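Local coordinates for protein N-alpha-acetyltransferase 35, NatC auxiliary subunit (Saccharomyces cerevisiae, PDB 6YGA) that serves as the auxiliary subunit of the NatC N-terminal acetyltransferase, which acetylates the N-terminal methionine of the L-A virus Gag protein, at residues A87-C99 with F261-F273. Sequence-based numbering, arbitrary orientation.
Sequences ASVAAIADRLLRC and FPQLQLSPPKGAF
Ala91 and Pro268 have the nearest CA atoms of the two segments, 5.0 Å apart. Here the segment 261-273, in the loop between helices 245-260 and 276-280, is draped across helix 85-104 in a mainly helical part of the auxiliary subunit. A type II beta turn from Pro269 to Ala272 brings the chain back to the helix. Ala91 CB lies 3.6 Å from Pro268 N and also meets Leu266 CD2. Pro269 packs its CD against Ile92 CG1, and the two side chains cross at about a right angle.

Arg95 and Phe273 form the main side-chain pair. Arg95 CG is anti to the backbone N (chi1 171°) and the chain stays extended to NE; this carries its methylenes along one face of the Phe273 ring. CG makes a CH-pi contact 3.6 Å from the Phe273 ring centroid. The guanidinium continues nearly parallel to the ring, the planes 12° apart, and covers Phe273 CB. Ile92 O sits at the ring edge, 3.5 Å from Phe273 CZ. Helix 142-167 packs on the helix through Leu96 and Val89.

On the helix, Arg98 grips Asp94 OD2 side-on with NE and NH2 in a salt bridge, both from the same face of the carboxylate. Arg98 NH1 bonds Pro294 O. Asp94 OD1 accepts a weak bond from Arg98 NE, is hydrogen-bonded to Tyr297 OH, and meets Phe261, at the start of the loop segment, at its ring edge, 3.3 Å from Phe261 CZ.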
# COMPACT_ATOMS: atom_id res chain seq x y z
N ALA B 87 17.87 -18.39 -31.19
CA ALA B 87 18.27 -18.21 -29.80
C ALA B 87 18.09 -16.77 -29.34
O ALA B 87 17.69 -16.52 -28.20
CB ALA B 87 19.72 -18.65 -29.61
N SER B 88 18.36 -15.80 -30.22
CA SER B 88 18.22 -14.40 -29.84
C SER B 88 16.75 -14.01 -29.70
O SER B 88 16.38 -13.33 -28.74
CB SER B 88 18.93 -13.50 -30.85
OG SER B 88 20.33 -13.54 -30.67
N VAL B 89 15.91 -14.41 -30.66
CA VAL B 89 14.48 -14.12 -30.56
C VAL B 89 13.88 -14.78 -29.33
O VAL B 89 13.08 -14.18 -28.61
CB VAL B 89 13.76 -14.54 -31.86
CG1 VAL B 89 12.27 -14.72 -31.61
CG2 VAL B 89 14.00 -13.51 -32.95
N ALA B 90 14.28 -16.03 -29.05
CA ALA B 90 13.79 -16.70 -27.86
C ALA B 90 14.27 -16.00 -26.59
O ALA B 90 13.53 -15.90 -25.61
CB ALA B 90 14.23 -18.17 -27.86
N ALA B 91 15.52 -15.51 -26.59
CA ALA B 91 16.02 -14.80 -25.42
C ALA B 91 15.33 -13.45 -25.25
O ALA B 91 15.08 -13.02 -24.12
CB ALA B 91 17.53 -14.62 -25.52
N ILE B 92 15.02 -12.77 -26.36
CA ILE B 92 14.29 -11.51 -26.29
C ILE B 92 12.90 -11.73 -25.72
O ILE B 92 12.46 -11.02 -24.80
CB ILE B 92 14.23 -10.85 -27.68
CG1 ILE B 92 15.60 -10.31 -28.09
CG2 ILE B 92 13.21 -9.74 -27.72
CD1 ILE B 92 15.64 -9.75 -29.50
N ALA B 93 12.18 -12.73 -26.23
CA ALA B 93 10.83 -12.99 -25.74
C ALA B 93 10.85 -13.42 -24.28
O ALA B 93 9.98 -13.03 -23.50
CB ALA B 93 10.16 -14.06 -26.61
N ASP B 94 11.85 -14.22 -23.89
CA ASP B 94 11.92 -14.69 -22.51
C ASP B 94 12.09 -13.53 -21.54
O ASP B 94 11.38 -13.43 -20.53
CB ASP B 94 13.07 -15.68 -22.35
CG ASP B 94 13.47 -15.88 -20.91
OD1 ASP B 94 12.64 -16.39 -20.13
OD2 ASP B 94 14.61 -15.52 -20.56
N ARG B 95 13.04 -12.63 -21.82
CA ARG B 95 13.28 -11.51 -20.91
C ARG B 95 12.08 -10.58 -20.85
O ARG B 95 11.77 -10.03 -19.79
CB ARG B 95 14.54 -10.75 -21.33
CG ARG B 95 14.74 -9.45 -20.58
CD ARG B 95 16.21 -9.07 -20.51
NE ARG B 95 16.38 -7.80 -19.81
CZ ARG B 95 17.56 -7.32 -19.42
NH1 ARG B 95 18.67 -7.99 -19.65
NH2 ARG B 95 17.61 -6.15 -18.79
N LEU B 96 11.38 -10.41 -21.97
CA LEU B 96 10.18 -9.57 -21.97
C LEU B 96 9.11 -10.15 -21.05
O LEU B 96 8.44 -9.41 -20.32
CB LEU B 96 9.65 -9.41 -23.39
CG LEU B 96 8.37 -8.60 -23.54
CD1 LEU B 96 8.57 -7.16 -23.09
CD2 LEU B 96 7.86 -8.66 -24.97
N LEU B 97 8.92 -11.47 -21.08
CA LEU B 97 7.95 -12.10 -20.19
C LEU B 97 8.36 -11.96 -18.73
O LEU B 97 7.51 -11.73 -17.85
CB LEU B 97 7.75 -13.57 -20.55
CG LEU B 97 6.85 -13.86 -21.75
CD1 LEU B 97 6.56 -15.34 -21.87
CD2 LEU B 97 5.56 -13.06 -21.64
N ARG B 98 9.66 -12.10 -18.43
CA ARG B 98 10.10 -11.90 -17.06
C ARG B 98 10.06 -10.42 -16.68
O ARG B 98 9.96 -10.09 -15.49
CB ARG B 98 11.49 -12.49 -16.86
CG ARG B 98 11.49 -14.02 -16.84
CD ARG B 98 12.88 -14.63 -16.67
NE ARG B 98 13.80 -14.25 -17.74
CZ ARG B 98 14.89 -13.52 -17.56
NH1 ARG B 98 15.21 -13.09 -16.34
NH2 ARG B 98 15.67 -13.23 -18.59
N CYS B 99 10.14 -9.52 -17.67
CA CYS B 99 9.87 -8.12 -17.39
C CYS B 99 8.42 -7.91 -16.99
O CYS B 99 8.12 -7.07 -16.13
CB CYS B 99 10.23 -7.26 -18.60
SG CYS B 99 12.00 -6.92 -18.81
N PHE B 261 14.77 -23.98 -18.13
CA PHE B 261 15.73 -22.95 -17.73
C PHE B 261 17.11 -23.48 -17.37
O PHE B 261 18.10 -22.95 -17.90
CB PHE B 261 15.16 -22.12 -16.57
CG PHE B 261 14.37 -20.93 -17.00
CD1 PHE B 261 14.96 -19.93 -17.77
CD2 PHE B 261 13.05 -20.79 -16.62
CE1 PHE B 261 14.23 -18.83 -18.16
CE2 PHE B 261 12.32 -19.68 -17.01
CZ PHE B 261 12.91 -18.70 -17.78
N PRO B 262 17.27 -24.48 -16.50
CA PRO B 262 18.64 -24.91 -16.16
C PRO B 262 19.39 -25.51 -17.34
O PRO B 262 20.62 -25.53 -17.32
CB PRO B 262 18.42 -25.94 -15.04
CG PRO B 262 17.05 -26.46 -15.28
CD PRO B 262 16.27 -25.27 -15.76
N GLN B 263 18.69 -25.99 -18.37
CA GLN B 263 19.34 -26.77 -19.41
C GLN B 263 20.03 -25.92 -20.46
O GLN B 263 20.90 -26.43 -21.17
CB GLN B 263 18.34 -27.71 -20.09
CG GLN B 263 17.63 -28.67 -19.15
CD GLN B 263 17.02 -29.86 -19.87
OE1 GLN B 263 17.51 -30.29 -20.91
NE2 GLN B 263 15.93 -30.38 -19.32
N LEU B 264 19.67 -24.64 -20.58
CA LEU B 264 20.23 -23.80 -21.63
C LEU B 264 20.52 -22.41 -21.10
O LEU B 264 19.99 -21.98 -20.07
CB LEU B 264 19.29 -23.73 -22.84
CG LEU B 264 17.87 -23.20 -22.65
CD1 LEU B 264 17.79 -21.74 -23.04
CD2 LEU B 264 16.92 -24.02 -23.48
N GLN B 265 21.38 -21.70 -21.83
CA GLN B 265 21.82 -20.36 -21.49
C GLN B 265 21.29 -19.38 -22.52
O GLN B 265 21.39 -19.63 -23.73
CB GLN B 265 23.35 -20.30 -21.44
CG GLN B 265 23.92 -19.18 -20.59
CD GLN B 265 23.72 -19.42 -19.10
OE1 GLN B 265 23.40 -20.53 -18.68
NE2 GLN B 265 23.92 -18.38 -18.30
N LEU B 266 20.72 -18.28 -22.05
CA LEU B 266 20.08 -17.28 -22.90
C LEU B 266 20.82 -15.95 -22.79
O LEU B 266 21.11 -15.48 -21.69
CB LEU B 266 18.62 -17.08 -22.51
CG LEU B 266 17.68 -18.25 -22.76
CD1 LEU B 266 16.59 -18.25 -21.72
CD2 LEU B 266 17.10 -18.15 -24.16
N SER B 267 21.08 -15.34 -23.94
CA SER B 267 21.69 -14.01 -24.00
C SER B 267 20.98 -13.17 -25.05
O SER B 267 21.18 -13.38 -26.25
CB SER B 267 23.18 -14.11 -24.31
OG SER B 267 23.91 -14.61 -23.20
N PRO B 268 20.13 -12.23 -24.64
CA PRO B 268 19.54 -11.32 -25.61
C PRO B 268 20.61 -10.47 -26.26
O PRO B 268 21.69 -10.25 -25.68
CB PRO B 268 18.58 -10.46 -24.76
CG PRO B 268 18.33 -11.27 -23.54
CD PRO B 268 19.60 -12.02 -23.28
N PRO B 269 20.36 -9.96 -27.47
CA PRO B 269 21.31 -9.03 -28.08
C PRO B 269 21.55 -7.83 -27.18
O PRO B 269 20.62 -7.28 -26.58
CB PRO B 269 20.62 -8.63 -29.39
CG PRO B 269 19.71 -9.76 -29.69
CD PRO B 269 19.23 -10.26 -28.36
N LYS B 270 22.81 -7.44 -27.07
CA LYS B 270 23.18 -6.32 -26.21
C LYS B 270 22.52 -5.04 -26.68
O LYS B 270 22.55 -4.70 -27.87
CB LYS B 270 24.70 -6.17 -26.19
CG LYS B 270 25.42 -7.27 -25.42
CD LYS B 270 26.89 -6.94 -25.22
CE LYS B 270 27.59 -8.01 -24.40
NZ LYS B 270 29.04 -7.70 -24.23
N GLY B 271 21.90 -4.32 -25.74
CA GLY B 271 21.17 -3.12 -26.06
C GLY B 271 19.70 -3.33 -26.37
O GLY B 271 18.99 -2.34 -26.61
N ALA B 272 19.23 -4.58 -26.40
CA ALA B 272 17.82 -4.84 -26.61
C ALA B 272 16.98 -4.28 -25.47
O ALA B 272 15.88 -3.76 -25.68
CB ALA B 272 17.57 -6.34 -26.78
N PHE B 273 17.48 -4.39 -24.24
CA PHE B 273 16.82 -3.85 -23.06
C PHE B 273 17.78 -2.86 -22.41
O PHE B 273 18.91 -3.21 -22.06
CB PHE B 273 16.45 -4.96 -22.07
CG PHE B 273 15.53 -6.00 -22.65
CD1 PHE B 273 16.04 -7.05 -23.41
CD2 PHE B 273 14.16 -5.93 -22.45
CE1 PHE B 273 15.20 -8.01 -23.94
CE2 PHE B 273 13.32 -6.88 -22.98
CZ PHE B 273 13.83 -7.93 -23.73